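Local coordinates for putative fusidic acid resistance protein (Staphylococcus aureus, PDB 2YB5) that confers resistance to the antibiotic fusidic acid, probably by binding elongation factor G and clearing it from drug-stalled ribosomes, at residues F40-I45 with T61-V66; F12-Q17 with N46-E51. All blocks are in the same frame, centred on the assembly; numbering follows the deposited sequence.

Contact 1 of 2, residues F40-I45 with T61-V66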
loop_
_atom_site.group_PDB
_atom_site.type_symbol
_atom_site.label_atom_id
_atom_site.label_comp_id
_atom_site.label_asym_id
_atom_site.label_seq_id
_atom_site.Cartn_x
_atom_site.Cartn_y
_atom_site.Cartn_z
ATOM N N PHE A 40 -14.542 9.599 16.001
ATOM C CA PHE A 40 -14.040 8.288 15.609
ATOM C C PHE A 40 -12.863 8.404 14.634
ATOM O O PHE A 40 -11.791 7.863 14.887
ATOM C CB PHE A 40 -15.129 7.423 14.976
ATOM C CG PHE A 40 -14.607 6.117 14.431
ATOM C CD1 PHE A 40 -14.174 5.116 15.298
ATOM C CD2 PHE A 40 -14.518 5.898 13.057
ATOM C CE1 PHE A 40 -13.686 3.914 14.810
ATOM C CE2 PHE A 40 -14.026 4.690 12.552
ATOM C CZ PHE A 40 -13.608 3.699 13.430
ATOM N N LEU A 41 -13.093 9.102 13.522
ATOM C CA LEU A 41 -12.081 9.318 12.490
ATOM C C LEU A 41 -10.821 9.929 13.100
ATOM O O LEU A 41 -9.715 9.433 12.891
ATOM C CB LEU A 41 -12.622 10.248 11.399
ATOM C CG LEU A 41 -13.609 9.691 10.359
ATOM C CD1 LEU A 41 -14.485 8.605 10.911
ATOM C CD2 LEU A 41 -14.461 10.784 9.761
ATOM N N LEU A 42 -10.992 10.990 13.878
ATOM C CA LEU A 42 -9.842 11.671 14.470
ATOM C C LEU A 42 -9.024 10.726 15.353
ATOM O O LEU A 42 -7.785 10.691 15.253
ATOM C CB LEU A 42 -10.288 12.901 15.252
ATOM C CG LEU A 42 -10.894 14.014 14.397
ATOM C CD1 LEU A 42 -11.383 15.157 15.303
ATOM C CD2 LEU A 42 -9.887 14.508 13.358
ATOM N N ASN A 43 -9.713 9.938 16.184
ATOM C CA ASN A 43 -9.027 8.980 17.058
ATOM C C ASN A 43 -8.342 7.826 16.322
ATOM O O ASN A 43 -7.326 7.327 16.805
ATOM C CB ASN A 43 -9.957 8.439 18.148
ATOM C CG ASN A 43 -9.943 9.298 19.415
ATOM O OD1 ASN A 43 -8.908 9.853 19.798
ATOM N ND2 ASN A 43 -11.087 9.390 20.076
ATOM N N GLU A 44 -8.883 7.406 15.175
ATOM C CA GLU A 44 -8.216 6.395 14.333
ATOM C C GLU A 44 -6.892 6.914 13.797
ATOM O O GLU A 44 -5.891 6.193 13.793
ATOM C CB GLU A 44 -9.098 5.977 13.153
ATOM C CG GLU A 44 -10.348 5.196 13.547
ATOM C CD GLU A 44 -10.022 3.806 14.042
ATOM O OE1 GLU A 44 -9.528 2.988 13.226
ATOM O OE2 GLU A 44 -10.259 3.531 15.243
ATOM N N ILE A 45 -6.888 8.157 13.333
ATOM C CA ILE A 45 -5.668 8.775 12.819
ATOM C C ILE A 45 -4.608 8.867 13.912
ATOM O O ILE A 45 -3.443 8.507 13.691
ATOM C CB ILE A 45 -5.941 10.180 12.250
ATOM C CG1 ILE A 45 -6.830 10.070 11.009
ATOM C CG2 ILE A 45 -4.620 10.907 11.921
ATOM C CD1 ILE A 45 -7.330 11.378 10.477
ATOM N N THR A 61 -5.381 18.707 15.586
ATOM C CA THR A 61 -6.000 20.022 15.783
ATOM C C THR A 61 -6.237 20.708 14.440
ATOM O O THR A 61 -7.323 21.211 14.176
ATOM C CB THR A 61 -5.133 20.932 16.698
ATOM O OG1 THR A 61 -5.283 20.521 18.065
ATOM C CG2 THR A 61 -5.544 22.405 16.567
ATOM N N SER A 62 -5.220 20.696 13.587
ATOM C CA SER A 62 -5.315 21.296 12.260
ATOM C C SER A 62 -6.458 20.734 11.401
ATOM O O SER A 62 -7.175 21.510 10.766
ATOM C CB SER A 62 -3.989 21.141 11.518
ATOM O OG SER A 62 -3.967 21.968 10.375
ATOM N N ILE A 63 -6.631 19.406 11.384
ATOM C CA ILE A 63 -7.687 18.762 10.569
ATOM C C ILE A 63 -9.096 18.807 11.189
ATOM O O ILE A 63 -10.096 18.626 10.485
ATOM C CB ILE A 63 -7.354 17.278 10.199
ATOM C CG1 ILE A 63 -7.284 16.384 11.440
ATOM C CG2 ILE A 63 -6.050 17.187 9.400
ATOM C CD1 ILE A 63 -6.788 14.982 11.144
ATOM N N ASP A 64 -9.178 19.038 12.495
ATOM C CA ASP A 64 -10.464 19.169 13.176
ATOM C C ASP A 64 -11.091 20.532 12.853
ATOM O O ASP A 64 -11.232 21.383 13.723
ATOM C CB ASP A 64 -10.275 18.994 14.687
ATOM C CG ASP A 64 -11.586 18.820 15.430
ATOM O OD1 ASP A 64 -12.658 18.973 14.816
ATOM O OD2 ASP A 64 -11.538 18.525 16.640
ATOM N N ASP A 65 -11.474 20.714 11.593
ATOM C CA ASP A 65 -11.918 22.002 11.076
ATOM C C ASP A 65 -12.868 21.775 9.904
ATOM O O ASP A 65 -12.427 21.423 8.814
ATOM C CB ASP A 65 -10.705 22.833 10.627
ATOM C CG ASP A 65 -11.072 24.274 10.254
ATOM O OD1 ASP A 65 -11.885 24.476 9.327
ATOM O OD2 ASP A 65 -10.539 25.210 10.890
ATOM N N VAL A 66 -14.163 22.005 10.132
ATOM C CA VAL A 66 -15.205 21.794 9.109
ATOM C C VAL A 66 -14.959 22.520 7.775
ATOM O O VAL A 66 -15.575 22.179 6.764
ATOM C CB VAL A 66 -16.615 22.196 9.631
ATOM C CG1 VAL A 66 -17.069 21.248 10.729
ATOM C CG2 VAL A 66 -16.623 23.643 10.122
#

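Contact 2 of 2, residues F12-Q17 with N46-E51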
loop_
_atom_site.group_PDB
_atom_site.type_symbol
_atom_site.label_atom_id
_atom_site.label_comp_id
_atom_site.label_asym_id
_atom_site.label_seq_id
_atom_site.Cartn_x
_atom_site.Cartn_y
_atom_site.Cartn_z
ATOM N N PHE A 12 0.166 5.046 6.340
ATOM C CA PHE A 12 -0.022 6.370 5.771
ATOM C C PHE A 12 -1.186 6.397 4.778
ATOM O O PHE A 12 -1.918 7.381 4.697
ATOM C CB PHE A 12 1.260 6.881 5.102
ATOM C CG PHE A 12 1.101 8.242 4.475
ATOM C CD1 PHE A 12 1.283 9.389 5.229
ATOM C CD2 PHE A 12 0.740 8.371 3.138
ATOM C CE1 PHE A 12 1.132 10.652 4.658
ATOM C CE2 PHE A 12 0.569 9.631 2.567
ATOM C CZ PHE A 12 0.770 10.771 3.327
ATOM N N VAL A 13 -1.353 5.316 4.028
ATOM C CA VAL A 13 -2.459 5.210 3.090
ATOM C C VAL A 13 -3.769 5.203 3.863
ATOM O O VAL A 13 -4.727 5.885 3.475
ATOM C CB VAL A 13 -2.326 3.971 2.193
ATOM C CG1 VAL A 13 -3.549 3.812 1.301
ATOM C CG2 VAL A 13 -1.061 4.091 1.345
ATOM N N LYS A 14 -3.787 4.486 4.986
ATOM C CA LYS A 14 -4.968 4.470 5.860
ATOM C C LYS A 14 -5.245 5.873 6.436
ATOM O O LYS A 14 -6.378 6.343 6.354
ATOM C CB LYS A 14 -4.813 3.429 6.976
ATOM C CG LYS A 14 -6.019 3.269 7.880
ATOM C CD LYS A 14 -7.163 2.569 7.185
ATOM C CE LYS A 14 -8.367 2.501 8.097
ATOM N NZ LYS A 14 -9.521 1.765 7.500
ATOM N N VAL A 15 -4.224 6.536 6.995
ATOM C CA VAL A 15 -4.386 7.904 7.515
ATOM C C VAL A 15 -5.047 8.810 6.461
ATOM O O VAL A 15 -5.979 9.558 6.762
ATOM C CB VAL A 15 -3.047 8.550 7.988
ATOM C CG1 VAL A 15 -3.232 10.033 8.258
ATOM C CG2 VAL A 15 -2.502 7.871 9.251
ATOM N N LYS A 16 -4.565 8.710 5.228
ATOM C CA LYS A 16 -5.069 9.495 4.106
ATOM C C LYS A 16 -6.527 9.153 3.808
ATOM O O LYS A 16 -7.366 10.051 3.682
ATOM C CB LYS A 16 -4.169 9.232 2.897
ATOM C CG LYS A 16 -4.583 9.864 1.577
ATOM C CD LYS A 16 -3.655 9.403 0.452
ATOM C CE LYS A 16 -3.947 7.947 0.033
ATOM N NZ LYS A 16 -2.926 7.346 -0.908
ATOM N N GLN A 17 -6.837 7.862 3.728
ATOM C CA GLN A 17 -8.221 7.410 3.571
ATOM C C GLN A 17 -9.140 7.940 4.685
ATOM O O GLN A 17 -10.309 8.250 4.432
ATOM C CB GLN A 17 -8.305 5.879 3.495
ATOM C CG GLN A 17 -7.792 5.295 2.168
ATOM C CD GLN A 17 -7.706 3.773 2.158
ATOM O OE1 GLN A 17 -7.173 3.183 1.214
ATOM N NE2 GLN A 17 -8.233 3.128 3.200
ATOM N N ASN A 46 -5.025 9.347 15.080
ATOM C CA ASN A 46 -4.142 9.532 16.237
ATOM C C ASN A 46 -3.538 8.230 16.734
ATOM O O ASN A 46 -2.346 8.176 17.051
ATOM C CB ASN A 46 -4.912 10.199 17.388
ATOM C CG ASN A 46 -4.009 10.606 18.549
ATOM O OD1 ASN A 46 -3.014 11.305 18.365
ATOM N ND2 ASN A 46 -4.371 10.184 19.754
ATOM N N ASP A 47 -4.358 7.187 16.811
ATOM C CA ASP A 47 -3.886 5.883 17.266
ATOM C C ASP A 47 -2.768 5.334 16.367
ATOM O O ASP A 47 -1.806 4.753 16.866
ATOM C CB ASP A 47 -5.056 4.888 17.384
ATOM C CG ASP A 47 -5.957 5.181 18.581
ATOM O OD1 ASP A 47 -5.532 5.919 19.505
ATOM O OD2 ASP A 47 -7.101 4.674 18.601
ATOM N N ILE A 48 -2.880 5.548 15.055
ATOM C CA ILE A 48 -1.837 5.138 14.106
ATOM C C ILE A 48 -0.473 5.732 14.493
ATOM O O ILE A 48 0.564 5.101 14.284
ATOM C CB ILE A 48 -2.194 5.537 12.656
ATOM C CG1 ILE A 48 -3.323 4.647 12.121
ATOM C CG2 ILE A 48 -0.983 5.443 11.743
ATOM C CD1 ILE A 48 -3.872 5.104 10.798
ATOM N N PHE A 49 -0.486 6.932 15.072
ATOM C CA PHE A 49 0.742 7.579 15.540
ATOM C C PHE A 49 1.057 7.290 17.012
ATOM O O PHE A 49 2.228 7.245 17.382
ATOM C CB PHE A 49 0.687 9.083 15.267
ATOM C CG PHE A 49 0.777 9.423 13.804
ATOM C CD1 PHE A 49 2.017 9.465 13.158
ATOM C CD2 PHE A 49 -0.367 9.664 13.060
ATOM C CE1 PHE A 49 2.109 9.775 11.808
ATOM C CE2 PHE A 49 -0.288 9.972 11.710
ATOM C CZ PHE A 49 0.954 10.027 11.082
ATOM N N LYS A 50 0.037 7.071 17.844
ATOM C CA LYS A 50 0.275 6.733 19.263
ATOM C C LYS A 50 1.058 5.429 19.393
ATOM O O LYS A 50 2.005 5.343 20.173
ATOM C CB LYS A 50 -1.028 6.620 20.066
ATOM C CG LYS A 50 -1.635 7.952 20.496
ATOM C CD LYS A 50 -2.156 7.916 21.941
ATOM C CE LYS A 50 -3.230 6.851 22.156
ATOM N NZ LYS A 50 -3.970 7.042 23.443
ATOM N N GLU A 51 0.654 4.422 18.620
ATOM C CA GLU A 51 1.373 3.140 18.548
ATOM C C GLU A 51 2.901 3.321 18.429
ATOM O O GLU A 51 3.663 2.544 19.008
ATOM C CB GLU A 51 0.835 2.316 17.367
ATOM C CG GLU A 51 1.344 0.871 17.273
ATOM C CD GLU A 51 1.010 0.213 15.930
ATOM O OE1 GLU A 51 0.008 0.618 15.293
ATOM O OE2 GLU A 51 1.753 -0.702 15.511
#

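Contact 1 of 2, residues F40-I45 with T61-V66
Leu42 of helix 35-50 lies against Ile63 and Asp64, where the short helix 59-63 ends, and its two methyl groups divide the contact into a close-packed side and a looser one. On the packed side, Leu42 CD2 lies 3.7 Å from Ile63 CG1, the two side chains sliding past each other in opposite directions. One turn further along helix 35-50, Ile45 meets the same isoleucine tip to tip, with Ile45 CD1 3.7 Å from Ile63 CD1. The Ile63 methyl CD1 is also 3.8 Å from Leu42 CD2, so it is shared between two side chains spaced three residues apart. Ile63 makes this reach with CG1 between its backbone N and carbonyl carbon (chi1 64°), a position that steers the longer branch at helix 35-50. Phe59 and Ile60 from the same short helix also touch Ile45, and Leu22 of helix 9-27 touches Leu42; the contact thus belongs to the core of the helical N-terminal domain, named in this family for binding elongation factor G.

The other methyl of Leu42 faces the more open, polar side. Here the chain leaves the helix at Asp64, the centre of an inverse gamma turn, and the aspartate crosses Leu42 at about a right angle. Leu42 CD1 is 3.6 Å from Asp64 OD2 and 3.7 Å from Asp64 CG, an apolar group resting against a carboxylate without a polar bond. The charge is answered instead by Lys38, one turn before Leu42, whose NZ forms a salt bridge with Asp64 OD1.

Contact 2 of 2, residues F12-Q17 with N46-E51
The axes of segments 12-17 and 46-50, on helices 9-27 and 35-50, run nearly antiparallel, at 156°, and approach to 10.4 Å, with Val15 and Ile48 closest at the backbone, their CA atoms 7.6 Å apart. Carbon meets carbon throughout, and most of the approaches use one methyl of the valine. Val15 CG2 is 3.5 Å from Ile48 CD1, a tight approach for two carbons, and 3.8 Å from Ile48 CG2, so it touches both branches of the isoleucine. The chi1 of -72° sets Ile48 CG1 beside its own backbone N and CG2 beside the carbonyl carbon, allowing the two branches to meet the valine together.

The same valine methyl is 3.9 Å from Phe49 CE2, at an oblique angle to the ring. Although the CB of Phe49 does not point at helix 9-27, the ring extends far enough to bring this carbon to it. The pair of helices forms part of the helical N-terminal domain, and neighbouring residues extend the apolar cluster: Leu77 of helix 70-80 touches Val15, while Leu80 and the loop residues Ile54 and Ile56 touch Phe49.

Lys14 borders the valine-isoleucine pair on the partly exposed side. Its CG is 4.1 Å from Ile48 CD1, and the two side chains cross at about a right angle. A bend at chi2 (72°) carries the amino end of the lysine away from helix 35-50.

Overall arrangement
From the N terminus, the chain passes first through 12-17 on helix 9-27, then through 40-45 and 46-51, the latter at the C-terminal end of helix 35-50, and finally through 61-66, which runs out of helix 59-63. Contact 2 closes a loop of 28 residues holding the rest of helix 9-27, the turn after it and most of helix 35-50; contact 1 closes one of 15. Their segments alternate, so the loops cross rather than nest. The contact centres lie 11 Å apart, joined where Ile45 CG2 packs 4.0 Å from Val15 CG1. Together they tie three helices of the N-terminal region, while Gln17 is hydrogen-bonded to Asp202 of the C-terminal region.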